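Local coordinates for mucin-like protocadherin (Homo sapiens, PDB 6OAE), which probably mediates calcium-dependent adhesion between microvilli by pairing with the cadherin-related protein CDHR2, the two N-terminal extracellular cadherin repeats being the part described here, at residues P24-H29 and N52-N57; L67-L72 and Q83-V88; F100-K105 and T123-E128; W178-D183 and T194-L199. All coordinates share one frame; numbering follows the deposited sequence.

Interaction 1: P24-H29 and N52-N57; sequences PLVDIH and NQLFLN
The backbones of Pro24-His29 and Asn52-Asn57 run antiparallel, with Val26 and Leu54 as a hydrogen-bonded pair and Asp27 and Gln53 as the non-hydrogen-bonded pair beside it. Leu54 is held twice: its O takes the N-H of Leu25 at 2.8 Å, and its N gives to Val26 O at 3.0 Å. Ile28 N reaches Asn52 O at 2.7 Å, a nearly straight bond. Two residues, Leu25 and Val26, stand against the single Leu54, and the helical backbone angles of Leu25 (phi -76°, psi -41°) are consistent with a classic beta bulge. It lies at the edge of the B-E-D sheet of the first cadherin repeat, where strand 53-56 runs between 26-27 and 47-50. On the inner face, Val26 CG1 rests on Leu54 CB at 4.0 Å, Leu25 CD1 meets Leu54 CD2, and Leu54 continues inward to Ala70 and Val86. On the outer face, the extended Gln53 chain runs alongside Asp27, and NE2 gives a hydrogen bond to OD1 at 2.8 Å, approaching from above the carboxylate plane. An alanine at Gln53 is likely to leave the Asp27 carboxylate without this amide donor and to strip the cover from Pro24 CG, which lies 3.5 Å from NE2. Pro24 also sets CB over one face of the Phe55 ring in a CH-pi contact, 4.3 Å from the centroid, while Arg48 makes a cation-pi contact with the same ring.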
loop_
_atom_site.group_PDB
_atom_site.type_symbol
_atom_site.label_atom_id
_atom_site.label_comp_id
_atom_site.label_asym_id
_atom_site.label_seq_id
_atom_site.Cartn_x
_atom_site.Cartn_y
_atom_site.Cartn_z
ATOM N N PRO A 24 -24.181 -11.522 9.204
ATOM C CA PRO A 24 -24.453 -11.890 7.813
ATOM C C PRO A 24 -24.305 -10.723 6.831
ATOM O O PRO A 24 -24.603 -9.594 7.188
ATOM C CB PRO A 24 -25.905 -12.405 7.823
ATOM C CG PRO A 24 -26.476 -12.075 9.182
ATOM C CD PRO A 24 -25.329 -11.734 10.093
ATOM N N LEU A 25 -23.837 -11.011 5.612
ATOM C CA LEU A 25 -23.850 -10.036 4.483
ATOM C C LEU A 25 -25.261 -9.936 3.950
ATOM O O LEU A 25 -25.703 -8.824 3.616
ATOM C CB LEU A 25 -22.939 -10.504 3.340
ATOM C CG LEU A 25 -21.457 -10.578 3.650
ATOM C CD1 LEU A 25 -20.704 -11.195 2.471
ATOM C CD2 LEU A 25 -20.915 -9.199 4.000
ATOM N N VAL A 26 -25.950 -11.061 3.841
ATOM C CA VAL A 26 -27.276 -11.048 3.179
ATOM C C VAL A 26 -28.060 -12.318 3.505
ATOM O O VAL A 26 -27.461 -13.391 3.646
ATOM C CB VAL A 26 -27.096 -10.826 1.661
ATOM C CG1 VAL A 26 -26.557 -12.051 0.941
ATOM C CG2 VAL A 26 -28.373 -10.337 1.010
ATOM N N ASP A 27 -29.369 -12.156 3.601
ATOM C CA ASP A 27 -30.355 -13.260 3.674
ATOM C C ASP A 27 -30.574 -13.776 2.244
ATOM O O ASP A 27 -30.733 -12.962 1.311
ATOM C CB ASP A 27 -31.621 -12.792 4.384
ATOM C CG ASP A 27 -31.433 -12.500 5.873
ATOM O OD1 ASP A 27 -30.271 -12.436 6.351
ATOM O OD2 ASP A 27 -32.444 -12.343 6.553
ATOM N N ILE A 28 -30.535 -15.080 2.063
ATOM C CA ILE A 28 -30.818 -15.724 0.759
ATOM C C ILE A 28 -32.263 -16.198 0.843
ATOM O O ILE A 28 -32.572 -16.997 1.754
ATOM C CB ILE A 28 -29.834 -16.860 0.460
ATOM C CG1 ILE A 28 -28.378 -16.384 0.568
ATOM C CG2 ILE A 28 -30.131 -17.493 -0.908
ATOM C CD1 ILE A 28 -27.380 -17.501 0.731
ATOM N N HIS A 29 -33.111 -15.686 -0.036
ATOM C CA HIS A 29 -34.519 -16.146 -0.172
ATOM C C HIS A 29 -34.482 -17.454 -0.959
ATOM O O HIS A 29 -34.044 -17.420 -2.141
ATOM C CB HIS A 29 -35.433 -15.099 -0.820
ATOM C CG HIS A 29 -36.767 -15.667 -1.184
ATOM N ND1 HIS A 29 -37.694 -16.046 -0.229
ATOM C CD2 HIS A 29 -37.319 -15.954 -2.386
ATOM C CE1 HIS A 29 -38.765 -16.527 -0.829
ATOM N NE2 HIS A 29 -38.558 -16.481 -2.154
ATOM N N ASN A 52 -29.435 -20.106 5.593
ATOM C CA ASN A 52 -29.815 -19.343 4.368
ATOM C C ASN A 52 -29.314 -17.897 4.476
ATOM O O ASN A 52 -29.996 -16.973 3.970
ATOM C CB ASN A 52 -31.326 -19.463 4.101
ATOM C CG ASN A 52 -31.705 -20.861 3.668
ATOM O OD1 ASN A 52 -30.844 -21.666 3.308
ATOM N ND2 ASN A 52 -32.991 -21.155 3.693
ATOM N N GLN A 53 -28.154 -17.702 5.114
ATOM C CA GLN A 53 -27.473 -16.382 5.174
ATOM C C GLN A 53 -26.051 -16.583 4.680
ATOM O O GLN A 53 -25.476 -17.658 4.964
ATOM C CB GLN A 53 -27.492 -15.813 6.592
ATOM C CG GLN A 53 -28.894 -15.538 7.130
ATOM C CD GLN A 53 -28.865 -14.954 8.523
ATOM O OE1 GLN A 53 -28.291 -15.519 9.433
ATOM N NE2 GLN A 53 -29.491 -13.815 8.705
ATOM N N LEU A 54 -25.510 -15.591 3.969
ATOM C CA LEU A 54 -24.125 -15.594 3.481
ATOM C C LEU A 54 -23.277 -14.819 4.484
ATOM O O LEU A 54 -23.637 -13.676 4.833
ATOM C CB LEU A 54 -24.027 -14.959 2.102
ATOM C CG LEU A 54 -22.627 -14.923 1.495
ATOM C CD1 LEU A 54 -22.103 -16.317 1.239
ATOM C CD2 LEU A 54 -22.621 -14.089 0.224
ATOM N N PHE A 55 -22.200 -15.435 4.911
ATOM C CA PHE A 55 -21.221 -14.850 5.849
ATOM C C PHE A 55 -19.838 -14.814 5.208
ATOM O O PHE A 55 -19.553 -15.683 4.353
ATOM C CB PHE A 55 -21.141 -15.700 7.114
ATOM C CG PHE A 55 -22.372 -15.740 7.971
ATOM C CD1 PHE A 55 -23.346 -16.715 7.778
ATOM C CD2 PHE A 55 -22.529 -14.842 9.021
ATOM C CE1 PHE A 55 -24.470 -16.759 8.588
ATOM C CE2 PHE A 55 -23.661 -14.886 9.826
ATOM C CZ PHE A 55 -24.620 -15.851 9.618
ATOM N N LEU A 56 -19.031 -13.838 5.630
ATOM C CA LEU A 56 -17.558 -13.791 5.463
ATOM C C LEU A 56 -16.953 -14.512 6.660
ATOM O O LEU A 56 -17.343 -14.137 7.767
ATOM C CB LEU A 56 -17.071 -12.335 5.478
ATOM C CG LEU A 56 -16.821 -11.644 4.154
ATOM C CD1 LEU A 56 -16.365 -10.217 4.402
ATOM C CD2 LEU A 56 -15.787 -12.395 3.329
ATOM N N ASN A 57 -16.041 -15.478 6.473
ATOM C CA ASN A 57 -15.385 -16.202 7.601
ATOM C C ASN A 57 -14.044 -15.553 7.943
ATOM O O ASN A 57 -13.475 -15.915 8.997
ATOM C CB ASN A 57 -15.115 -17.679 7.303
ATOM C CG ASN A 57 -16.364 -18.506 7.322
ATOM O OD1 ASN A 57 -17.364 -18.114 7.929
ATOM N ND2 ASN A 57 -16.317 -19.649 6.669
#

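Interaction 2: L67-L72 and Q83-V88; sequences LLEAQL and QLRVFV
Gln83 OE1 is gripped by three N-H groups: Gln71 NE2 from across the hairpin at 3.0 Å, and NE and NH2 of Arg85 from its own strand, which hold it side-on. The Arg85 NE bond falls on a lone pair in the carbonyl plane, whereas Gln71 NE2 comes from above that plane, with its own amide plane aimed at the oxygen. Gln71 OE1 is taken by Leu41 N, which fixes the flip of the amide. Bent at chi2 (-51°), Arg85 lies alongside Gln71 and turns NH1 to Glu69 OE1, a salt bridge of 3.1 Å at the guanidinium edge. The same OE1 sits at the edge of the Phe87 ring, 3.2 Å from CE1, with carboxylate and ring almost perpendicular. A methionine in place of Arg85 would probably leave the Glu69 carboxylate without its charged mate and Gln83 OE1 with two fewer donors. The other face is apolar: Leu72 CB meets Leu84 CB at 3.9 Å, and Leu72 CD1 reaches Val86 CG2. Paired backbone bonds at Leu68-Val88, Ala70-Val86 and Leu72-Leu84 make this the regular antiparallel F-G hairpin of a cadherin repeat, with one face in the sandwich core.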
loop_
_atom_site.group_PDB
_atom_site.type_symbol
_atom_site.label_atom_id
_atom_site.label_comp_id
_atom_site.label_asym_id
_atom_site.label_seq_id
_atom_site.Cartn_x
_atom_site.Cartn_y
_atom_site.Cartn_z
ATOM N N LEU A 67 -11.019 -8.626 -4.447
ATOM C CA LEU A 67 -12.385 -9.012 -4.875
ATOM C C LEU A 67 -12.643 -10.451 -4.456
ATOM O O LEU A 67 -11.841 -11.341 -4.812
ATOM C CB LEU A 67 -12.502 -8.829 -6.387
ATOM C CG LEU A 67 -13.882 -9.082 -6.973
ATOM C CD1 LEU A 67 -14.805 -7.886 -6.723
ATOM C CD2 LEU A 67 -13.764 -9.391 -8.466
ATOM N N LEU A 68 -13.711 -10.662 -3.693
ATOM C CA LEU A 68 -14.120 -11.996 -3.199
ATOM C C LEU A 68 -15.461 -12.285 -3.859
ATOM O O LEU A 68 -16.300 -11.372 -3.874
ATOM C CB LEU A 68 -14.203 -11.987 -1.670
ATOM C CG LEU A 68 -13.022 -11.336 -0.942
ATOM C CD1 LEU A 68 -13.258 -11.316 0.568
ATOM C CD2 LEU A 68 -11.731 -12.046 -1.265
ATOM N N GLU A 69 -15.631 -13.491 -4.389
ATOM C CA GLU A 69 -16.834 -13.919 -5.124
ATOM C C GLU A 69 -17.439 -15.133 -4.425
ATOM O O GLU A 69 -16.704 -16.050 -4.081
ATOM C CB GLU A 69 -16.433 -14.206 -6.578
ATOM C CG GLU A 69 -17.504 -14.906 -7.392
ATOM C CD GLU A 69 -17.282 -14.839 -8.895
ATOM O OE1 GLU A 69 -18.286 -14.728 -9.635
ATOM O OE2 GLU A 69 -16.108 -14.890 -9.322
ATOM N N ALA A 70 -18.749 -15.124 -4.241
ATOM C CA ALA A 70 -19.529 -16.265 -3.742
ATOM C C ALA A 70 -20.451 -16.697 -4.871
ATOM O O ALA A 70 -21.174 -15.820 -5.404
ATOM C CB ALA A 70 -20.311 -15.896 -2.516
ATOM N N GLN A 71 -20.403 -17.982 -5.222
ATOM C CA GLN A 71 -21.345 -18.602 -6.196
ATOM C C GLN A 71 -22.392 -19.315 -5.362
ATOM O O GLN A 71 -22.018 -20.258 -4.652
ATOM C CB GLN A 71 -20.592 -19.532 -7.144
ATOM C CG GLN A 71 -21.508 -20.252 -8.129
ATOM C CD GLN A 71 -20.765 -21.268 -8.960
ATOM O OE1 GLN A 71 -19.863 -21.953 -8.482
ATOM N NE2 GLN A 71 -21.149 -21.370 -10.221
ATOM N N LEU A 72 -23.635 -18.860 -5.406
ATOM C CA LEU A 72 -24.754 -19.464 -4.658
ATOM C C LEU A 72 -25.456 -20.397 -5.629
ATOM O O LEU A 72 -25.963 -19.884 -6.638
ATOM C CB LEU A 72 -25.722 -18.401 -4.136
ATOM C CG LEU A 72 -25.102 -17.194 -3.433
ATOM C CD1 LEU A 72 -26.153 -16.463 -2.631
ATOM C CD2 LEU A 72 -23.937 -17.591 -2.554
ATOM N N GLN A 83 -28.546 -20.049 -10.147
ATOM C CA GLN A 83 -27.328 -19.638 -9.416
ATOM C C GLN A 83 -27.267 -18.114 -9.367
ATOM O O GLN A 83 -27.728 -17.446 -10.326
ATOM C CB GLN A 83 -26.078 -20.253 -10.025
ATOM C CG GLN A 83 -25.641 -19.628 -11.333
ATOM C CD GLN A 83 -24.350 -20.252 -11.770
ATOM O OE1 GLN A 83 -23.270 -19.734 -11.502
ATOM N NE2 GLN A 83 -24.456 -21.393 -12.430
ATOM N N LEU A 84 -26.728 -17.611 -8.263
ATOM C CA LEU A 84 -26.577 -16.173 -7.947
ATOM C C LEU A 84 -25.085 -15.911 -7.740
ATOM O O LEU A 84 -24.383 -16.841 -7.365
ATOM C CB LEU A 84 -27.378 -15.880 -6.676
ATOM C CG LEU A 84 -28.866 -15.556 -6.800
ATOM C CD1 LEU A 84 -29.562 -16.287 -7.917
ATOM C CD2 LEU A 84 -29.576 -15.821 -5.483
ATOM N N ARG A 85 -24.614 -14.696 -8.005
ATOM C CA ARG A 85 -23.251 -14.259 -7.624
ATOM C C ARG A 85 -23.376 -13.153 -6.582
ATOM O O ARG A 85 -24.296 -12.299 -6.687
ATOM C CB ARG A 85 -22.429 -13.761 -8.819
ATOM C CG ARG A 85 -22.310 -14.768 -9.952
ATOM C CD ARG A 85 -21.852 -16.153 -9.505
ATOM N NE ARG A 85 -21.977 -17.067 -10.629
ATOM C CZ ARG A 85 -21.085 -17.166 -11.607
ATOM N NH1 ARG A 85 -19.989 -16.422 -11.585
ATOM N NH2 ARG A 85 -21.282 -18.016 -12.601
ATOM N N VAL A 86 -22.477 -13.177 -5.614
ATOM C CA VAL A 86 -22.274 -12.061 -4.655
ATOM C C VAL A 86 -20.813 -11.661 -4.726
ATOM O O VAL A 86 -19.940 -12.572 -4.662
ATOM C CB VAL A 86 -22.660 -12.429 -3.223
ATOM C CG1 VAL A 86 -22.241 -11.313 -2.259
ATOM C CG2 VAL A 86 -24.139 -12.745 -3.115
ATOM N N PHE A 87 -20.557 -10.360 -4.846
ATOM C CA PHE A 87 -19.199 -9.782 -4.865
ATOM C C PHE A 87 -18.952 -8.969 -3.601
ATOM O O PHE A 87 -19.789 -8.130 -3.243
ATOM C CB PHE A 87 -19.030 -8.914 -6.104
ATOM C CG PHE A 87 -18.846 -9.704 -7.378
ATOM C CD1 PHE A 87 -18.973 -11.086 -7.415
ATOM C CD2 PHE A 87 -18.559 -9.060 -8.560
ATOM C CE1 PHE A 87 -18.784 -11.781 -8.598
ATOM C CE2 PHE A 87 -18.367 -9.763 -9.737
ATOM C CZ PHE A 87 -18.476 -11.120 -9.749
ATOM N N VAL A 88 -17.818 -9.223 -2.965
ATOM C CA VAL A 88 -17.282 -8.333 -1.909
ATOM C C VAL A 88 -16.098 -7.595 -2.524
ATOM O O VAL A 88 -15.071 -8.230 -2.812
ATOM C CB VAL A 88 -16.893 -9.066 -0.623
ATOM C CG1 VAL A 88 -16.316 -8.084 0.385
ATOM C CG2 VAL A 88 -18.068 -9.818 -0.022
#

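Interaction 3: F100-K105 and T123-E128; sequences FPFKTK and TQLQAE
Phe100-Lys105, the lead into strand 104-110, passes beside the short, weakly bonded helical turn at 123-125 and the loop after it, and the backbones come closest at Phe100 and Ala127, whose CA atoms are 4.3 Å apart. Side chains of 100-105 gather round carbonyl oxygens of 123-128. The Phe100 ring turns its edge to Leu125 O, 3.3 Å from CE1 and near the ring plane, while Ala127 CB lies over one face, 3.9 Å from CD1. Phe102 CE1 comes 3.6 Å from Gln124 O, with Leu125 O farther off near the ring plane, and Phe102 CZ packs on Leu125 CD2 at 4.2 Å. With CG set between the backbone N and the carbonyl carbon (chi1 60°), the Phe102 ring is tucked between its neighbours: Phe100 CB lies against one face near the rim, and Lys105 CE lies over the centre of the opposite face, 3.2 Å above the plane. Lys105 starts out extended, then bends at chi3 (-76°) and again at chi4, carrying its aliphatic end across the ring and NZ on to Gln124 O, a 3.0 Å hydrogen bond in the carbonyl plane. A water joins Gln124 OE1, to which it donates at 2.7 Å, weakly to the same ammonium. Further in, Phe100 packs on Leu179 and Val181, and Leu125 on Leu199, so the turn closes over the sandwich of the second cadherin repeat. The carbonyl oxygens carry partial negative charge, which the ammonium and the ring edges would probably offset, while the ring faces pack on carbon.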
loop_
_atom_site.group_PDB
_atom_site.type_symbol
_atom_site.label_atom_id
_atom_site.label_comp_id
_atom_site.label_asym_id
_atom_site.label_seq_id
_atom_site.Cartn_x
_atom_site.Cartn_y
_atom_site.Cartn_z
ATOM N N PHE A 100 12.698 2.041 3.715
ATOM C CA PHE A 100 13.940 2.224 2.938
ATOM C C PHE A 100 14.668 0.890 2.945
ATOM O O PHE A 100 14.603 0.188 3.951
ATOM C CB PHE A 100 14.841 3.276 3.559
ATOM C CG PHE A 100 14.360 4.696 3.428
ATOM C CD1 PHE A 100 14.342 5.319 2.186
ATOM C CD2 PHE A 100 13.968 5.414 4.553
ATOM C CE1 PHE A 100 13.931 6.638 2.069
ATOM C CE2 PHE A 100 13.554 6.735 4.431
ATOM C CZ PHE A 100 13.544 7.341 3.196
ATOM N N PRO A 101 15.336 0.491 1.841
ATOM C CA PRO A 101 16.217 -0.692 1.866
ATOM C C PRO A 101 17.605 -0.485 2.522
ATOM O O PRO A 101 18.449 -1.367 2.395
ATOM C CB PRO A 101 16.305 -1.015 0.370
ATOM C CG PRO A 101 16.258 0.342 -0.309
ATOM C CD PRO A 101 15.220 1.096 0.500
ATOM N N PHE A 102 17.825 0.635 3.227
ATOM C CA PHE A 102 19.058 0.954 3.990
ATOM C C PHE A 102 18.698 1.764 5.231
ATOM O O PHE A 102 17.596 2.409 5.239
ATOM C CB PHE A 102 20.037 1.749 3.109
ATOM C CG PHE A 102 19.472 3.053 2.603
ATOM C CD1 PHE A 102 18.647 3.082 1.486
ATOM C CD2 PHE A 102 19.744 4.242 3.257
ATOM C CE1 PHE A 102 18.104 4.278 1.032
ATOM C CE2 PHE A 102 19.207 5.437 2.792
ATOM C CZ PHE A 102 18.397 5.449 1.684
ATOM N N LYS A 103 19.590 1.772 6.228
ATOM C CA LYS A 103 19.450 2.562 7.480
ATOM C C LYS A 103 20.337 3.809 7.392
ATOM O O LYS A 103 19.833 4.926 7.564
ATOM C CB LYS A 103 19.852 1.736 8.701
ATOM C CG LYS A 103 19.039 0.472 8.939
ATOM C CD LYS A 103 19.701 -0.463 9.965
ATOM C CE LYS A 103 19.012 -1.804 10.065
ATOM N NZ LYS A 103 17.642 -1.648 10.597
ATOM N N THR A 104 21.630 3.602 7.182
ATOM C CA THR A 104 22.647 4.665 6.982
ATOM C C THR A 104 23.519 4.234 5.809
ATOM O O THR A 104 23.917 3.045 5.774
ATOM C CB THR A 104 23.532 4.924 8.205
ATOM O OG1 THR A 104 22.759 5.271 9.359
ATOM C CG2 THR A 104 24.527 6.034 7.935
ATOM N N LYS A 105 23.812 5.169 4.913
ATOM C CA LYS A 105 24.436 4.911 3.595
ATOM C C LYS A 105 25.388 6.065 3.258
ATOM O O LYS A 105 24.992 7.226 3.517
ATOM C CB LYS A 105 23.301 4.818 2.572
ATOM C CG LYS A 105 23.688 4.435 1.162
ATOM C CD LYS A 105 22.728 4.964 0.101
ATOM C CE LYS A 105 21.424 4.209 0.013
ATOM N NZ LYS A 105 21.349 3.309 -1.166
ATOM N N THR A 123 16.406 5.821 -7.786
ATOM C CA THR A 123 16.512 4.348 -7.567
ATOM C C THR A 123 17.340 4.003 -6.311
ATOM O O THR A 123 17.067 2.949 -5.684
ATOM C CB THR A 123 17.085 3.662 -8.814
ATOM O OG1 THR A 123 18.278 4.349 -9.193
ATOM C CG2 THR A 123 16.113 3.660 -9.976
ATOM N N GLN A 124 18.314 4.825 -5.956
ATOM C CA GLN A 124 19.205 4.581 -4.796
ATOM C C GLN A 124 18.582 5.121 -3.504
ATOM O O GLN A 124 19.052 4.679 -2.435
ATOM C CB GLN A 124 20.587 5.175 -5.055
ATOM C CG GLN A 124 21.373 4.379 -6.095
ATOM C CD GLN A 124 22.741 4.940 -6.390
ATOM O OE1 GLN A 124 23.364 5.615 -5.559
ATOM N NE2 GLN A 124 23.242 4.637 -7.583
ATOM N N LEU A 125 17.585 6.025 -3.572
ATOM C CA LEU A 125 16.990 6.635 -2.342
ATOM C C LEU A 125 15.563 6.170 -2.086
ATOM O O LEU A 125 15.177 6.259 -0.944
ATOM C CB LEU A 125 17.010 8.169 -2.445
ATOM C CG LEU A 125 18.397 8.811 -2.471
ATOM C CD1 LEU A 125 18.303 10.324 -2.255
ATOM C CD2 LEU A 125 19.288 8.209 -1.414
ATOM N N GLN A 126 14.826 5.725 -3.090
ATOM C CA GLN A 126 13.362 5.502 -2.959
ATOM C C GLN A 126 13.073 4.420 -1.914
ATOM O O GLN A 126 13.855 3.449 -1.768
ATOM C CB GLN A 126 12.702 5.214 -4.304
ATOM C CG GLN A 126 13.149 3.919 -4.970
ATOM C CD GLN A 126 12.710 3.881 -6.414
ATOM O OE1 GLN A 126 12.010 4.774 -6.897
ATOM N NE2 GLN A 126 13.119 2.836 -7.121
ATOM N N ALA A 127 11.984 4.623 -1.187
ATOM C CA ALA A 127 11.388 3.627 -0.282
ATOM C C ALA A 127 10.335 2.836 -1.061
ATOM O O ALA A 127 10.019 3.203 -2.207
ATOM C CB ALA A 127 10.802 4.330 0.917
ATOM N N GLU A 128 9.810 1.789 -0.433
ATOM C CA GLU A 128 8.704 0.969 -0.981
ATOM C C GLU A 128 7.650 0.803 0.109
ATOM O O GLU A 128 8.035 0.616 1.287
ATOM C CB GLU A 128 9.174 -0.401 -1.466
ATOM C CG GLU A 128 8.165 -1.076 -2.377
ATOM C CD GLU A 128 8.748 -2.258 -3.126
ATOM O OE1 GLU A 128 9.981 -2.482 -3.001
ATOM O OE2 GLU A 128 7.988 -2.947 -3.823
HETATM O O HOH W 1 23.709 4.810 -3.036
#

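Interaction 4: W178-D183 and T194-L199; sequences WLLVRD and TATATL. With CA (calcium ion), chain E.
The F-G hairpin of the second cadherin repeat pairs Trp178-Asp183 with Thr194-Leu199 and ends beside a calcium ion. Leu179 and Ala197 exchange two backbone hydrogen bonds, of which Leu179 N to Ala197 O measures 2.8 Å, and Val181 and Ala195 exchange two more. At the non-hydrogen-bonded pair Leu180-Thr196 between them, Thr196 CA directs its hydrogen to Leu179 O at 3.3 Å. Inward, Val181 CG1 touches Ala195 CB at 3.7 Å and Leu179 CD2 meets Leu199 CD1 at 4.2 Å; Phe100 and Phe102 pack on Ala197. On the outer face of this cadherin sandwich, Leu180 CD2 lies alongside Thr196 CG2 at 3.5 Å, and Trp178 runs beside Thr198, bringing CD1 near OG1. Arg182 touches Thr194 through CB alone, its extended chain leading away to a hydrogen bond with Pro185 O. Asp183, just past the strand, has CG between its backbone N and carbonyl carbon (chi1 56°), and OD2 binds calcium at 2.3 Å. Asn94, Asn96, Asp129, Asp131 and Asp134 complete the site, joining the linker between repeats to this one, and His193 ND1 hydrogen-bonds the same OD2.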
loop_
_atom_site.group_PDB
_atom_site.type_symbol
_atom_site.label_atom_id
_atom_site.label_comp_id
_atom_site.label_asym_id
_atom_site.label_seq_id
_atom_site.Cartn_x
_atom_site.Cartn_y
_atom_site.Cartn_z
ATOM N N TRP A 178 19.391 13.539 7.311
ATOM C CA TRP A 178 18.243 12.647 7.581
ATOM C C TRP A 178 17.378 12.676 6.323
ATOM O O TRP A 178 17.050 13.797 5.846
ATOM C CB TRP A 178 17.429 13.086 8.790
ATOM C CG TRP A 178 18.023 12.722 10.109
ATOM C CD1 TRP A 178 18.195 11.464 10.612
ATOM C CD2 TRP A 178 18.491 13.638 11.117
ATOM N NE1 TRP A 178 18.757 11.533 11.862
ATOM C CE2 TRP A 178 18.948 12.853 12.201
ATOM C CE3 TRP A 178 18.577 15.037 11.208
ATOM C CZ2 TRP A 178 19.484 13.429 13.360
ATOM C CZ3 TRP A 178 19.107 15.603 12.351
ATOM C CH2 TRP A 178 19.556 14.809 13.414
ATOM N N LEU A 179 17.063 11.512 5.799
ATOM C CA LEU A 179 16.080 11.339 4.716
ATOM C C LEU A 179 14.822 10.754 5.348
ATOM O O LEU A 179 14.920 9.660 5.921
ATOM C CB LEU A 179 16.660 10.418 3.646
ATOM C CG LEU A 179 15.771 10.212 2.423
ATOM C CD1 LEU A 179 15.490 11.514 1.688
ATOM C CD2 LEU A 179 16.408 9.208 1.506
ATOM N N LEU A 180 13.709 11.476 5.268
ATOM C CA LEU A 180 12.400 11.028 5.799
ATOM C C LEU A 180 11.510 10.667 4.631
ATOM O O LEU A 180 11.576 11.344 3.596
ATOM C CB LEU A 180 11.725 12.137 6.603
ATOM C CG LEU A 180 12.591 12.833 7.644
ATOM C CD1 LEU A 180 11.773 13.891 8.371
ATOM C CD2 LEU A 180 13.164 11.835 8.624
ATOM N N VAL A 181 10.669 9.661 4.807
ATOM C CA VAL A 181 9.616 9.385 3.806
ATOM C C VAL A 181 8.323 9.194 4.587
ATOM O O VAL A 181 8.390 8.592 5.677
ATOM C CB VAL A 181 9.959 8.179 2.910
ATOM C CG1 VAL A 181 10.075 6.871 3.697
ATOM C CG2 VAL A 181 8.966 8.053 1.773
ATOM N N ARG A 182 7.214 9.702 4.064
ATOM C CA ARG A 182 5.868 9.432 4.626
ATOM C C ARG A 182 4.972 9.022 3.462
ATOM O O ARG A 182 5.308 9.364 2.293
ATOM C CB ARG A 182 5.338 10.625 5.436
ATOM C CG ARG A 182 5.139 11.891 4.628
ATOM C CD ARG A 182 4.404 13.028 5.329
ATOM N NE ARG A 182 4.193 14.101 4.357
ATOM C CZ ARG A 182 5.065 15.071 4.051
ATOM N NH1 ARG A 182 6.247 15.163 4.645
ATOM N NH2 ARG A 182 4.740 15.971 3.142
ATOM N N ASP A 183 3.867 8.331 3.763
ATOM C CA ASP A 183 2.937 7.796 2.732
ATOM C C ASP A 183 1.677 8.670 2.635
ATOM O O ASP A 183 0.696 8.191 2.090
ATOM C CB ASP A 183 2.620 6.333 3.017
ATOM C CG ASP A 183 2.045 6.044 4.394
ATOM O OD1 ASP A 183 1.762 7.009 5.166
ATOM O OD2 ASP A 183 1.913 4.842 4.687
ATOM N N THR A 194 5.891 6.890 8.728
ATOM C CA THR A 194 7.167 7.566 8.403
ATOM C C THR A 194 8.287 6.544 8.570
ATOM O O THR A 194 8.205 5.727 9.504
ATOM C CB THR A 194 7.385 8.813 9.268
ATOM O OG1 THR A 194 6.336 9.734 8.973
ATOM C CG2 THR A 194 8.698 9.517 8.997
ATOM N N ALA A 195 9.276 6.601 7.682
ATOM C CA ALA A 195 10.549 5.873 7.773
ATOM C C ALA A 195 11.665 6.917 7.646
ATOM O O ALA A 195 11.433 7.999 7.035
ATOM C CB ALA A 195 10.625 4.814 6.715
ATOM N N THR A 196 12.814 6.625 8.249
ATOM C CA THR A 196 13.968 7.543 8.309
ATOM C C THR A 196 15.208 6.742 7.928
ATOM O O THR A 196 15.243 5.530 8.180
ATOM C CB THR A 196 14.105 8.210 9.686
ATOM O OG1 THR A 196 14.632 7.253 10.591
ATOM C CG2 THR A 196 12.814 8.738 10.255
ATOM N N ALA A 197 16.154 7.402 7.289
ATOM C CA ALA A 197 17.469 6.838 6.940
ATOM C C ALA A 197 18.471 7.989 6.988
ATOM O O ALA A 197 18.027 9.153 6.984
ATOM C CB ALA A 197 17.412 6.172 5.602
ATOM N N THR A 198 19.758 7.670 7.084
ATOM C CA THR A 198 20.864 8.661 7.115
ATOM C C THR A 198 21.602 8.575 5.769
ATOM O O THR A 198 21.798 7.448 5.243
ATOM C CB THR A 198 21.724 8.467 8.377
ATOM O OG1 THR A 198 20.970 8.839 9.539
ATOM C CG2 THR A 198 22.977 9.309 8.373
ATOM N N LEU A 199 21.948 9.731 5.193
ATOM C CA LEU A 199 22.764 9.841 3.968
ATOM C C LEU A 199 24.037 10.570 4.354
ATOM O O LEU A 199 23.935 11.646 4.949
ATOM C CB LEU A 199 22.060 10.647 2.876
ATOM C CG LEU A 199 20.794 10.043 2.293
ATOM C CD1 LEU A 199 20.206 11.005 1.280
ATOM C CD2 LEU A 199 21.094 8.700 1.659
HETATM CA CA CA E . 1.201 3.033 3.412
#

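Overall arrangement
Interactions 1 and 2 lie in the two facing sheets of the first repeat and meet in its core, Leu25 CD1 lying 3.9 Å from Val88 CG2 and Ile28 CD1 3.7 Å from Leu72 CD1. Some 42 to 46 Å away between centres, interaction 3 reaches, through strand 104-110, the sheet of the second repeat that holds interaction 4. Interactions 2 and 4 are equivalent hairpins, yet the first wears a charged and amide network outside, the second threonines with Leu180, Trp178 and Arg182, and a calcium ligand at its end. Interactions 1, an apparently bulged sheet edge, 2 and 4 are partly buried; interaction 3 is a surface contact of carbonyls, rings and one lysine.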